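Local coordinates for tyrosyl-DNA phosphodiesterase 2 (Danio rerio, PDB 4F1H), which belongs to the endonuclease/exonuclease/phosphatase family of DNase I-like proteins and carries a bound magnesium ion, at residues Leu4-Trp9 against Pro35-Leu40; Pro221-Leu226 against Gly243-Phe248; Lys53-Tyr58 against Gly71-Lys76. All coordinates share one frame; numbering follows the deposited sequence.

Contact 1 (Leu4-Trp9 against Pro35-Leu40); sequences LSIISW and PDVVFL
Ile6 CB lies in the plane of the Phe39 ring at its edge, 3.8 Å from Phe39 CE1, and Ile7 O meets the ring near the same plane, beside CD1. Over one face comes Val37 CG1, from the ring's own strand, 3.5 Å above the plane and displaced toward the rim. Leu112, Ile148 and Ala150 of the second sheet pack on the Phe39 side chain. On the opposite face of the strands the Pro35 ring crosses Ile7 obliquely, Pro35 CG 3.8 Å from Ile7 CD1. The Asp36 carboxylate accepts Ser5 N at OD2 (2.9 Å), on the anti side and 32° out of its plane, while OD1 forms a salt bridge with Arg78. With chi1 at 61°, Ser5 OG sits between its own N and carbonyl carbon and accepts Asp36 N (3.3 Å); a water lies 2.7 Å from Ser5 OG. Beyond these two side-chain bonds the backbones pair in parallel, Val37 N to Ser5 O, Ile7 N to Val37 O, Phe39 N to Ile7 O (2.9 Å) and Trp9 N to Phe39 O. Strands 4-10 and 37-43, joined through helix 19-33, are the parallel pair of a beta-alpha-beta crossover in the DNase I-like beta-sandwich core.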
ATOM      1  N   LEU B   4     -22.786 -15.317  10.554  1.00 21.59           N
ATOM      2  CA  LEU B   4     -23.005 -13.866  10.556  1.00 20.54           C
ATOM      3  C   LEU B   4     -23.000 -13.376   9.118  1.00 17.81           C
ATOM      4  O   LEU B   4     -22.149 -13.814   8.319  1.00 20.06           O
ATOM      5  CB  LEU B   4     -21.863 -13.193  11.298  1.00 23.11           C
ATOM      6  CG  LEU B   4     -21.963 -11.670  11.386  1.00 24.94           C
ATOM      7  CD1 LEU B   4     -23.077 -11.322  12.324  1.00 21.55           C
ATOM      8  CD2 LEU B   4     -20.657 -11.046  11.850  1.00 32.13           C
ATOM      9  N   SER B   5     -23.932 -12.492   8.769  1.00 18.42           N
ATOM     10  CA  SER B   5     -23.937 -11.935   7.397  1.00 18.32           C
ATOM     11  C   SER B   5     -23.980 -10.429   7.447  1.00 18.91           C
ATOM     12  O   SER B   5     -24.591  -9.842   8.345  1.00 17.37           O
ATOM     13  CB  SER B   5     -25.136 -12.433   6.589  1.00 18.37           C
ATOM     14  OG  SER B   5     -26.342 -12.039   7.194  1.00 22.35           O
ATOM     15  N   ILE B   6     -23.363  -9.782   6.457  1.00 14.44           N
ATOM     16  CA  ILE B   6     -23.354  -8.316   6.424  1.00 15.03           C
ATOM     17  C   ILE B   6     -23.574  -7.833   5.007  1.00 17.38           C
ATOM     18  O   ILE B   6     -23.349  -8.583   4.058  1.00 15.92           O
ATOM     19  CB  ILE B   6     -22.006  -7.725   6.934  1.00 16.51           C
ATOM     20  CG1 ILE B   6     -20.881  -7.984   5.921  1.00 18.24           C
ATOM     21  CG2 ILE B   6     -21.654  -8.265   8.319  1.00 16.89           C
ATOM     22  CD1 ILE B   6     -19.581  -7.255   6.249  1.00 28.43           C
ATOM     23  N   ILE B   7     -24.036  -6.587   4.862  1.00 14.80           N
ATOM     24  CA  ILE B   7     -24.021  -5.915   3.569  1.00 12.29           C
ATOM     25  C   ILE B   7     -23.302  -4.604   3.820  1.00 15.36           C
ATOM     26  O   ILE B   7     -23.509  -4.019   4.868  1.00 14.69           O
ATOM     27  CB  ILE B   7     -25.431  -5.654   3.030  1.00 14.83           C
ATOM     28  CG1 ILE B   7     -25.980  -6.975   2.441  1.00 13.44           C
ATOM     29  CG2 ILE B   7     -25.450  -4.495   1.968  1.00 15.96           C
ATOM     30  CD1 ILE B   7     -27.376  -6.858   1.840  1.00 14.79           C
ATOM     31  N   SER B   8     -22.445  -4.161   2.900  1.00 14.31           N
ATOM     32  CA  SER B   8     -21.859  -2.816   3.001  1.00 11.98           C
ATOM     33  C   SER B   8     -22.124  -2.139   1.662  1.00 15.69           C
ATOM     34  O   SER B   8     -21.950  -2.735   0.581  1.00 16.47           O
ATOM     35  CB  SER B   8     -20.339  -2.894   3.226  1.00 15.23           C
ATOM     36  OG  SER B   8     -19.761  -1.585   3.349  1.00 15.47           O
ATOM     37  N   TRP B   9     -22.567  -0.891   1.700  1.00 14.15           N
ATOM     38  CA  TRP B   9     -22.963  -0.225   0.443  1.00 13.13           C
ATOM     39  C   TRP B   9     -22.911   1.287   0.571  1.00 13.56           C
ATOM     40  O   TRP B   9     -23.531   1.871   1.473  1.00 13.45           O
ATOM     41  CB  TRP B   9     -24.380  -0.654   0.074  1.00 14.49           C
ATOM     42  CG  TRP B   9     -24.710  -0.664  -1.397  1.00 12.99           C
ATOM     43  CD1 TRP B   9     -24.134   0.061  -2.415  1.00 15.83           C
ATOM     44  CD2 TRP B   9     -25.707  -1.498  -2.006  1.00 14.98           C
ATOM     45  NE1 TRP B   9     -24.742  -0.271  -3.630  1.00 16.37           N
ATOM     46  CE2 TRP B   9     -25.728  -1.191  -3.384  1.00 14.65           C
ATOM     47  CE3 TRP B   9     -26.620  -2.421  -1.498  1.00 17.04           C
ATOM     48  CZ2 TRP B   9     -26.581  -1.839  -4.298  1.00 15.30           C
ATOM     49  CZ3 TRP B   9     -27.511  -3.065  -2.421  1.00 17.43           C
ATOM     50  CH2 TRP B   9     -27.464  -2.754  -3.798  1.00 16.54           C
ATOM     51  N   PRO B  35     -29.496  -9.297   6.094  1.00 14.39           N
ATOM     52  CA  PRO B  35     -28.177  -9.310   6.722  1.00 15.77           C
ATOM     53  C   PRO B  35     -28.310  -9.009   8.207  1.00 15.90           C
ATOM     54  O   PRO B  35     -29.184  -8.216   8.574  1.00 16.90           O
ATOM     55  CB  PRO B  35     -27.433  -8.152   6.021  1.00 18.52           C
ATOM     56  CG  PRO B  35     -28.544  -7.265   5.411  1.00 18.74           C
ATOM     57  CD  PRO B  35     -29.673  -8.213   5.108  1.00 15.42           C
ATOM     58  N   ASP B  36     -27.464  -9.602   9.034  1.00 18.14           N
ATOM     59  CA  ASP B  36     -27.378  -9.221  10.457  1.00 16.99           C
ATOM     60  C   ASP B  36     -26.915  -7.775  10.688  1.00 18.12           C
ATOM     61  O   ASP B  36     -27.376  -7.133  11.624  1.00 17.00           O
ATOM     62  CB  ASP B  36     -26.450 -10.184  11.179  1.00 18.17           C
ATOM     63  CG  ASP B  36     -26.930 -11.617  11.034  1.00 25.22           C
ATOM     64  OD1 ASP B  36     -28.161 -11.834  11.185  1.00 24.43           O
ATOM     65  OD2 ASP B  36     -26.100 -12.507  10.715  1.00 22.59           O
ATOM     66  N   VAL B  37     -26.046  -7.279   9.815  1.00 14.73           N
ATOM     67  CA  VAL B  37     -25.492  -5.930   9.950  1.00 13.56           C
ATOM     68  C   VAL B  37     -25.465  -5.290   8.579  1.00 16.11           C
ATOM     69  O   VAL B  37     -25.077  -5.937   7.587  1.00 15.10           O
ATOM     70  CB  VAL B  37     -24.056  -5.940  10.504  1.00 15.97           C
ATOM     71  CG1 VAL B  37     -23.571  -4.504  10.822  1.00 16.94           C
ATOM     72  CG2 VAL B  37     -23.955  -6.801  11.801  1.00 17.57           C
ATOM     73  N   VAL B  38     -25.849  -4.022   8.509  1.00 16.52           N
ATOM     74  CA  VAL B  38     -25.691  -3.269   7.264  1.00 14.08           C
ATOM     75  C   VAL B  38     -24.811  -2.073   7.577  1.00 14.12           C
ATOM     76  O   VAL B  38     -25.047  -1.363   8.553  1.00 16.21           O
ATOM     77  CB  VAL B  38     -27.017  -2.751   6.713  1.00 14.92           C
ATOM     78  CG1 VAL B  38     -26.836  -2.238   5.281  1.00 14.92           C
ATOM     79  CG2 VAL B  38     -28.094  -3.854   6.744  1.00 16.67           C
ATOM     80  N   PHE B  39     -23.792  -1.864   6.744  1.00 12.70           N
ATOM     81  CA  PHE B  39     -22.900  -0.717   6.879  1.00 12.80           C
ATOM     82  C   PHE B  39     -23.163   0.141   5.637  1.00 17.84           C
ATOM     83  O   PHE B  39     -22.985  -0.336   4.495  1.00 15.01           O
ATOM     84  CB  PHE B  39     -21.418  -1.181   6.814  1.00 13.08           C
ATOM     85  CG  PHE B  39     -21.016  -2.189   7.847  1.00 13.64           C
ATOM     86  CD1 PHE B  39     -21.173  -3.550   7.630  1.00 14.98           C
ATOM     87  CD2 PHE B  39     -20.402  -1.779   9.026  1.00 19.83           C
ATOM     88  CE1 PHE B  39     -20.749  -4.503   8.580  1.00 16.01           C
ATOM     89  CE2 PHE B  39     -19.955  -2.737   9.982  1.00 17.63           C
ATOM     90  CZ  PHE B  39     -20.094  -4.086   9.748  1.00 17.43           C
ATOM     91  N   LEU B  40     -23.606   1.389   5.839  1.00 14.01           N
ATOM     92  CA  LEU B  40     -23.997   2.229   4.694  1.00 11.98           C
ATOM     93  C   LEU B  40     -23.185   3.480   4.686  1.00 13.26           C
ATOM     94  O   LEU B  40     -22.795   4.001   5.751  1.00 13.96           O
ATOM     95  CB  LEU B  40     -25.476   2.600   4.757  1.00 14.64           C
ATOM     96  CG  LEU B  40     -26.427   1.401   4.644  1.00 15.50           C
ATOM     97  CD1 LEU B  40     -27.886   1.819   4.861  1.00 21.00           C
ATOM     98  CD2 LEU B  40     -26.274   0.730   3.301  1.00 18.64           C
TER
HETATM   99  O   HOH W   1     -27.798 -14.019   8.186  1.00 42.66           O

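Contact 2 (Pro221-Leu226 against Gly243-Phe248); sequences PDHMAL and GIYCTF
Pro221 and Phe248 open an antiparallel pairing between the edge strand 220-227 and strand 243-249 of a six-stranded sheet, one layer of the DNase I-like sandwich, and a beta bulge shifts the register by one between Pro221 and Met224. Pro221 CA approaches Phe248 CD2 to 4.0 Å, with Val173 of helix 173-176 packing on both residues. Asp222 N then gives a nearly straight bond to Thr247 O, although it comes from 37° above the carbonyl plane. The side chain of Asp222 reaches back to the same threonine: Thr247 OG1 donates to Asp222 OD2 over 3.0 Å, and OD2 also forms a salt bridge with Lys3. At His223 the backbone N turns to Thr247 OG1 (3.2 Å), while His223 O receives Thr247 N. One hydroxyl thus donates to a carboxylate and accepts from the next amide, filling in at the bulge; chi1 of 56° sets Thr247 OG1 between its N and carbonyl carbon, facing both partners. Regular pairing resumes at Met224, which stands beside Cys246 on the face packed against strand 202-211 and the loop around Leu177. Its extended chain brings both Met224 CG and CE to 3.9 Å from Ile244 CG2. Ala225 and Tyr245 form a hydrogen-bonded pair, exchanging N-H...O bonds in both directions. Leu226 ends the run alongside Ile244, the two side chains pointing the same way, with Leu226 CD2 3.7 Å from Ile244 CG1.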
ATOM      1  N   PRO B 221     -13.788 -15.660   6.689  1.00 25.71           N
ATOM      2  CA  PRO B 221     -14.943 -15.383   5.823  1.00 23.75           C
ATOM      3  C   PRO B 221     -15.391 -16.655   5.124  1.00 24.57           C
ATOM      4  O   PRO B 221     -14.574 -17.566   4.920  1.00 27.25           O
ATOM      5  CB  PRO B 221     -14.388 -14.376   4.808  1.00 25.39           C
ATOM      6  CG  PRO B 221     -12.899 -14.591   4.791  1.00 26.19           C
ATOM      7  CD  PRO B 221     -12.541 -15.044   6.192  1.00 27.89           C
ATOM      8  N   ASP B 222     -16.665 -16.715   4.761  1.00 20.32           N
ATOM      9  CA  ASP B 222     -17.261 -17.883   4.134  1.00 24.59           C
ATOM     10  C   ASP B 222     -17.485 -17.621   2.650  1.00 23.31           C
ATOM     11  O   ASP B 222     -16.831 -18.214   1.795  1.00 26.94           O
ATOM     12  CB  ASP B 222     -18.571 -18.179   4.846  1.00 27.62           C
ATOM     13  CG  ASP B 222     -19.327 -19.333   4.230  1.00 43.95           C
ATOM     14  OD1 ASP B 222     -18.665 -20.341   3.916  1.00 42.42           O
ATOM     15  OD2 ASP B 222     -20.572 -19.226   4.069  1.00 51.39           O
ATOM     16  N   HIS B 223     -18.402 -16.710   2.345  1.00 22.17           N
ATOM     17  CA  HIS B 223     -18.700 -16.384   0.960  1.00 23.57           C
ATOM     18  C   HIS B 223     -18.954 -14.883   0.791  1.00 21.64           C
ATOM     19  O   HIS B 223     -19.427 -14.220   1.712  1.00 23.58           O
ATOM     20  CB  HIS B 223     -19.892 -17.230   0.499  1.00 30.21           C
ATOM     21  CG  HIS B 223     -20.733 -16.584  -0.550  1.00 41.02           C
ATOM     22  ND1 HIS B 223     -20.448 -16.677  -1.897  1.00 44.96           N
ATOM     23  CD2 HIS B 223     -21.861 -15.841  -0.454  1.00 40.81           C
ATOM     24  CE1 HIS B 223     -21.358 -16.011  -2.583  1.00 35.62           C
ATOM     25  NE2 HIS B 223     -22.230 -15.495  -1.730  1.00 45.57           N
ATOM     26  N   MET B 224     -18.601 -14.354  -0.375  1.00 18.33           N
ATOM     27  CA  MET B 224     -18.841 -12.939  -0.697  1.00 16.14           C
ATOM     28  C   MET B 224     -19.462 -12.808  -2.098  1.00 22.09           C
ATOM     29  O   MET B 224     -19.168 -13.623  -2.992  1.00 20.81           O
ATOM     30  CB  MET B 224     -17.510 -12.183  -0.573  1.00 22.02           C
ATOM     31  CG  MET B 224     -17.486 -10.767  -1.062  1.00 29.78           C
ATOM     32  SD  MET B 224     -15.735 -10.213  -1.093  1.00 31.84           S
ATOM     33  CE  MET B 224     -15.950  -8.640  -1.928  1.00 35.01           C
ATOM     34  N   ALA B 225     -20.339 -11.818  -2.286  1.00 17.20           N
ATOM     35  CA  ALA B 225     -20.888 -11.500  -3.600  1.00 16.57           C
ATOM     36  C   ALA B 225     -21.065 -10.010  -3.753  1.00 18.50           C
ATOM     37  O   ALA B 225     -21.349  -9.312  -2.762  1.00 19.61           O
ATOM     38  CB  ALA B 225     -22.232 -12.186  -3.763  1.00 21.56           C
ATOM     39  N   LEU B 226     -20.936  -9.516  -4.990  1.00 16.10           N
ATOM     40  CA  LEU B 226     -21.291  -8.129  -5.250  1.00 16.27           C
ATOM     41  C   LEU B 226     -22.726  -8.070  -5.715  1.00 22.53           C
ATOM     42  O   LEU B 226     -23.171  -8.889  -6.519  1.00 21.42           O
ATOM     43  CB  LEU B 226     -20.374  -7.501  -6.288  1.00 16.67           C
ATOM     44  CG  LEU B 226     -18.904  -7.543  -5.903  1.00 16.18           C
ATOM     45  CD1 LEU B 226     -18.056  -6.815  -7.001  1.00 19.21           C
ATOM     46  CD2 LEU B 226     -18.673  -6.889  -4.512  1.00 17.30           C
ATOM     47  N   GLY B 243     -22.942  -3.125  -4.069  1.00 15.53           N
ATOM     48  CA  GLY B 243     -22.886  -3.467  -2.664  1.00 15.76           C
ATOM     49  C   GLY B 243     -22.115  -4.754  -2.455  1.00 17.66           C
ATOM     50  O   GLY B 243     -21.913  -5.529  -3.389  1.00 16.34           O
ATOM     51  N   ILE B 244     -21.637  -4.973  -1.230  1.00 13.51           N
ATOM     52  CA  ILE B 244     -20.977  -6.239  -0.902  1.00 12.55           C
ATOM     53  C   ILE B 244     -21.878  -7.006   0.060  1.00 16.13           C
ATOM     54  O   ILE B 244     -22.288  -6.466   1.088  1.00 18.79           O
ATOM     55  CB  ILE B 244     -19.635  -6.022  -0.198  1.00 16.25           C
ATOM     56  CG1 ILE B 244     -18.642  -5.335  -1.144  1.00 16.48           C
ATOM     57  CG2 ILE B 244     -19.007  -7.368   0.212  1.00 19.19           C
ATOM     58  CD1 ILE B 244     -17.327  -4.916  -0.451  1.00 20.22           C
ATOM     59  N   TYR B 245     -22.221  -8.265  -0.275  1.00 14.11           N
ATOM     60  CA  TYR B 245     -22.810  -9.191   0.702  1.00 16.82           C
ATOM     61  C   TYR B 245     -21.725 -10.182   1.170  1.00 18.84           C
ATOM     62  O   TYR B 245     -20.957 -10.726   0.359  1.00 18.33           O
ATOM     63  CB  TYR B 245     -23.982  -9.958   0.082  1.00 14.61           C
ATOM     64  CG  TYR B 245     -24.539 -11.042   0.993  1.00 16.01           C
ATOM     65  CD1 TYR B 245     -25.238 -10.720   2.151  1.00 15.69           C
ATOM     66  CD2 TYR B 245     -24.386 -12.388   0.658  1.00 20.51           C
ATOM     67  CE1 TYR B 245     -25.748 -11.714   2.978  1.00 17.20           C
ATOM     68  CE2 TYR B 245     -24.897 -13.372   1.467  1.00 20.42           C
ATOM     69  CZ  TYR B 245     -25.560 -13.033   2.617  1.00 20.49           C
ATOM     70  OH  TYR B 245     -26.040 -14.034   3.431  1.00 21.11           O
ATOM     71  N   CYS B 246     -21.607 -10.409   2.475  1.00 15.57           N
ATOM     72  CA  CYS B 246     -20.562 -11.333   2.920  1.00 17.80           C
ATOM     73  C   CYS B 246     -21.012 -12.112   4.137  1.00 18.94           C
ATOM     74  O   CYS B 246     -21.646 -11.556   5.034  1.00 18.03           O
ATOM     75  CB  CYS B 246     -19.280 -10.555   3.271  1.00 20.76           C
ATOM     76  SG  CYS B 246     -17.812 -11.594   3.453  1.00 26.12           S
ATOM     77  N   THR B 247     -20.685 -13.396   4.181  1.00 17.86           N
ATOM     78  CA  THR B 247     -20.915 -14.194   5.388  1.00 18.54           C
ATOM     79  C   THR B 247     -19.617 -14.633   6.063  1.00 19.18           C
ATOM     80  O   THR B 247     -18.554 -14.691   5.436  1.00 20.59           O
ATOM     81  CB  THR B 247     -21.746 -15.460   5.110  1.00 19.90           C
ATOM     82  OG1 THR B 247     -21.086 -16.230   4.101  1.00 22.80           O
ATOM     83  CG2 THR B 247     -23.115 -15.128   4.616  1.00 18.25           C
ATOM     84  N   PHE B 248     -19.723 -14.993   7.337  1.00 18.24           N
ATOM     85  CA  PHE B 248     -18.544 -15.363   8.122  1.00 21.01           C
ATOM     86  C   PHE B 248     -18.787 -16.651   8.900  1.00 22.01           C
ATOM     87  O   PHE B 248     -19.902 -16.883   9.376  1.00 23.17           O
ATOM     88  CB  PHE B 248     -18.197 -14.270   9.123  1.00 22.43           C
ATOM     89  CG  PHE B 248     -17.855 -12.960   8.479  1.00 16.66           C
ATOM     90  CD1 PHE B 248     -18.881 -12.100   8.102  1.00 20.73           C
ATOM     91  CD2 PHE B 248     -16.534 -12.600   8.227  1.00 18.07           C
ATOM     92  CE1 PHE B 248     -18.587 -10.881   7.477  1.00 22.87           C
ATOM     93  CE2 PHE B 248     -16.233 -11.376   7.609  1.00 23.03           C
ATOM     94  CZ  PHE B 248     -17.265 -10.534   7.217  1.00 22.41           C
TER

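Contact 3 (Lys53-Tyr58 against Gly71-Lys76); sequences KRAVSY and GIMLRK
Tyr58 and Arg75 form an antiparallel non-hydrogen-bonded pair in the beta hairpin of successive strands 58-62 and 69-75, at the edge of the DNase I-like sheet. A type I beta turn, Ala55 to Tyr58, leads from helix 45-54 into the edge strand. With chi1 at -69°, the Tyr58 ring swings across strand 69-75 and lies between Met73 and Arg75. The Met73 chain bends at chi3 and folds its CE methyl back to 3.6 Å from Tyr58 CG, while Ala55 CB touches the same methyl at 3.8 Å. This is a Met-aromatic contact of oblique geometry, Met73 SD standing 5.4 Å from the centroid of the Tyr58 ring, and the two side chains cross at about a right angle. Arg75 instead runs out extended from CG to NE, bringing its guanidinium to the hydroxyl end of the tyrosine, its plane 80° from the ring. Tyr58 OH lies at the guanidinium edge, only 5° out of its plane, and accepts Arg75 NH1 at 3.1 Å; Pro35 O is a second partner of this hydroxyl. Ser57 CB lies over one face of the Arg75 guanidinium, 3.9 Å above the plane and offset toward the rim. Lys76 N donates to Ser57 O at 3.0 Å, and the lysine chain, bent at chi3, curls over the turn to give a weak bond from Lys76 NZ to Val56 O (3.2 Å).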
ATOM      1  N   LYS B  53     -38.594   3.914   7.903  1.00 29.33           N
ATOM      2  CA  LYS B  53     -40.012   3.582   7.702  1.00 32.36           C
ATOM      3  C   LYS B  53     -40.218   2.142   7.229  1.00 33.32           C
ATOM      4  O   LYS B  53     -41.170   1.468   7.656  1.00 32.59           O
ATOM      5  CB  LYS B  53     -40.621   4.536   6.663  1.00 43.62           C
ATOM      6  CG  LYS B  53     -42.003   5.109   7.007  1.00 59.97           C
ATOM      7  CD  LYS B  53     -43.140   4.124   6.736  1.00 69.35           C
ATOM      8  CE  LYS B  53     -44.477   4.854   6.540  1.00 72.37           C
ATOM      9  NZ  LYS B  53     -44.698   5.915   7.574  1.00 73.71           N
ATOM     10  N   ARG B  54     -39.339   1.682   6.339  0.51 30.29           N
ATOM     11  CA  ARG B  54     -39.487   0.375   5.699  0.51 28.59           C
ATOM     12  C   ARG B  54     -38.801  -0.744   6.470  0.51 30.16           C
ATOM     13  O   ARG B  54     -39.392  -1.798   6.712  0.51 30.80           O
ATOM     14  CB  ARG B  54     -38.920   0.412   4.272  0.51 30.06           C
ATOM     15  CG  ARG B  54     -39.881   0.905   3.201  0.51 35.45           C
ATOM     16  CD  ARG B  54     -40.804  -0.208   2.697  0.51 45.23           C
ATOM     17  NE  ARG B  54     -40.096  -1.366   2.136  0.51 49.88           N
ATOM     18  CZ  ARG B  54     -39.706  -1.474   0.866  0.51 52.80           C
ATOM     19  NH1 ARG B  54     -39.927  -0.485   0.006  0.51 52.87           N
ATOM     20  NH2 ARG B  54     -39.085  -2.572   0.454  0.51 54.29           N
ATOM     21  N   ALA B  55     -37.540  -0.517   6.845  1.00 24.31           N
ATOM     22  CA  ALA B  55     -36.713  -1.573   7.429  1.00 23.95           C
ATOM     23  C   ALA B  55     -36.894  -1.665   8.928  1.00 26.86           C
ATOM     24  O   ALA B  55     -35.947  -1.462   9.719  1.00 26.72           O
ATOM     25  CB  ALA B  55     -35.210  -1.363   7.048  1.00 23.40           C
ATOM     26  N   VAL B  56     -38.115  -2.011   9.337  1.00 26.40           N
ATOM     27  CA  VAL B  56     -38.441  -1.980  10.760  1.00 29.10           C
ATOM     28  C   VAL B  56     -37.782  -3.095  11.586  1.00 24.95           C
ATOM     29  O   VAL B  56     -37.817  -3.060  12.820  1.00 32.07           O
ATOM     30  CB  VAL B  56     -39.981  -1.941  10.993  1.00 38.57           C
ATOM     31  CG1 VAL B  56     -40.560  -0.641  10.437  1.00 42.98           C
ATOM     32  CG2 VAL B  56     -40.637  -3.116  10.345  1.00 37.50           C
ATOM     33  N   SER B  57     -37.140  -4.057  10.920  1.00 21.79           N
ATOM     34  CA  SER B  57     -36.411  -5.105  11.614  1.00 21.93           C
ATOM     35  C   SER B  57     -35.040  -4.637  12.137  1.00 20.36           C
ATOM     36  O   SER B  57     -34.361  -5.412  12.816  1.00 19.32           O
ATOM     37  CB  SER B  57     -36.161  -6.270  10.669  1.00 26.48           C
ATOM     38  OG  SER B  57     -37.386  -6.891  10.345  1.00 36.78           O
ATOM     39  N   TYR B  58     -34.669  -3.389  11.820  1.00 19.37           N
ATOM     40  CA  TYR B  58     -33.318  -2.896  12.119  1.00 14.57           C
ATOM     41  C   TYR B  58     -33.299  -1.732  13.094  1.00 16.21           C
ATOM     42  O   TYR B  58     -34.187  -0.856  13.048  1.00 18.98           O
ATOM     43  CB  TYR B  58     -32.591  -2.484  10.820  1.00 15.39           C
ATOM     44  CG  TYR B  58     -32.263  -3.683   9.965  1.00 16.93           C
ATOM     45  CD1 TYR B  58     -33.177  -4.148   9.028  1.00 19.64           C
ATOM     46  CD2 TYR B  58     -31.043  -4.352  10.099  1.00 17.99           C
ATOM     47  CE1 TYR B  58     -32.886  -5.305   8.249  1.00 19.62           C
ATOM     48  CE2 TYR B  58     -30.733  -5.482   9.297  1.00 16.86           C
ATOM     49  CZ  TYR B  58     -31.670  -5.948   8.407  1.00 16.37           C
ATOM     50  OH  TYR B  58     -31.334  -7.080   7.649  1.00 19.96           O
ATOM     51  N   GLY B  71     -23.974   4.943   8.183  1.00 13.39           N
ATOM     52  CA  GLY B  71     -24.896   4.373   9.152  1.00 14.74           C
ATOM     53  C   GLY B  71     -24.561   2.912   9.389  1.00 13.57           C
ATOM     54  O   GLY B  71     -23.898   2.303   8.566  1.00 15.12           O
ATOM     55  N   ILE B  72     -24.970   2.385  10.537  1.00 14.45           N
ATOM     56  CA  ILE B  72     -24.909   0.965  10.806  1.00 16.10           C
ATOM     57  C   ILE B  72     -26.320   0.525  11.197  1.00 14.84           C
ATOM     58  O   ILE B  72     -26.951   1.143  12.057  1.00 17.26           O
ATOM     59  CB  ILE B  72     -23.900   0.637  11.929  1.00 12.51           C
ATOM     60  CG1 ILE B  72     -22.468   0.935  11.490  1.00 12.94           C
ATOM     61  CG2 ILE B  72     -24.007  -0.832  12.333  1.00 15.57           C
ATOM     62  CD1 ILE B  72     -21.466   0.694  12.657  1.00 20.70           C
ATOM     63  N   MET B  73     -26.844  -0.508  10.519  1.00 14.53           N
ATOM     64  CA  MET B  73     -28.166  -1.064  10.858  1.00 15.24           C
ATOM     65  C   MET B  73     -27.906  -2.427  11.461  1.00 18.75           C
ATOM     66  O   MET B  73     -27.109  -3.232  10.918  1.00 17.17           O
ATOM     67  CB  MET B  73     -29.017  -1.220   9.586  1.00 16.36           C
ATOM     68  CG  MET B  73     -29.283   0.111   8.914  1.00 17.64           C
ATOM     69  SD  MET B  73     -30.007  -0.126   7.250  1.00 20.07           S
ATOM     70  CE  MET B  73     -31.514  -1.069   7.634  1.00 20.76           C
ATOM     71  N   LEU B  74     -28.566  -2.708  12.587  1.00 14.85           N
ATOM     72  CA  LEU B  74     -28.414  -3.989  13.299  1.00 14.98           C
ATOM     73  C   LEU B  74     -29.732  -4.771  13.292  1.00 13.60           C
ATOM     74  O   LEU B  74     -30.785  -4.225  13.629  1.00 15.79           O
ATOM     75  CB  LEU B  74     -28.025  -3.729  14.775  1.00 14.72           C
ATOM     76  CG  LEU B  74     -26.776  -2.877  14.967  1.00 16.89           C
ATOM     77  CD1 LEU B  74     -26.507  -2.558  16.471  1.00 18.93           C
ATOM     78  CD2 LEU B  74     -25.594  -3.554  14.304  1.00 17.18           C
ATOM     79  N   ARG B  75     -29.714  -6.039  12.881  1.00 15.33           N
ATOM     80  CA  ARG B  75     -30.959  -6.804  12.870  1.00 16.80           C
ATOM     81  C   ARG B  75     -31.338  -7.165  14.309  1.00 17.10           C
ATOM     82  O   ARG B  75     -30.647  -7.971  14.941  1.00 19.76           O
ATOM     83  CB  ARG B  75     -30.792  -8.088  12.057  1.00 18.69           C
ATOM     84  CG  ARG B  75     -32.167  -8.767  11.744  1.00 23.80           C
ATOM     85  CD  ARG B  75     -32.146  -9.584  10.432  1.00 36.13           C
ATOM     86  NE  ARG B  75     -33.502 -10.064  10.117  1.00 39.63           N
ATOM     87  CZ  ARG B  75     -34.292  -9.588   9.148  1.00 40.52           C
ATOM     88  NH1 ARG B  75     -33.875  -8.634   8.321  1.00 28.49           N
ATOM     89  NH2 ARG B  75     -35.512 -10.094   8.977  1.00 37.38           N
ATOM     90  N   LYS B  76     -32.443  -6.612  14.805  1.00 18.74           N
ATOM     91  CA  LYS B  76     -32.770  -6.711  16.229  1.00 21.92           C
ATOM     92  C   LYS B  76     -32.952  -8.143  16.711  1.00 22.91           C
ATOM     93  O   LYS B  76     -32.633  -8.461  17.862  1.00 25.44           O
ATOM     94  CB  LYS B  76     -34.014  -5.876  16.529  1.00 19.54           C
ATOM     95  CG  LYS B  76     -33.786  -4.381  16.350  1.00 20.53           C
ATOM     96  CD  LYS B  76     -35.033  -3.551  16.704  1.00 29.89           C
ATOM     97  CE  LYS B  76     -35.984  -3.386  15.549  1.00 32.36           C
ATOM     98  NZ  LYS B  76     -37.212  -2.611  15.968  1.00 35.29           N
TER

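All three contacts belong to one mixed sheet, with contact 1 in the middle. Contact 2 adjoins it through strands 4-10 and 243-249, where Ile6 N probably bonds to Cys246 O (2.9 Å) and Phe248 N to Leu4 O (2.9 Å). Contact 3 joins on the other side: Tyr58 OH and Pro35 O, 2.6 Å apart, probably form a hydrogen bond, and Met73 N probably bonds to Val38 O (2.8 Å). Centres lie about 9 Å apart for contacts 1 and 2, about 10 Å for 1 and 3; the nearest atoms of contacts 2 and 3 are about 9 Å apart. The magnesium ion lies about 10 Å from the Trp9 side chain and about 13 Å from Gly243.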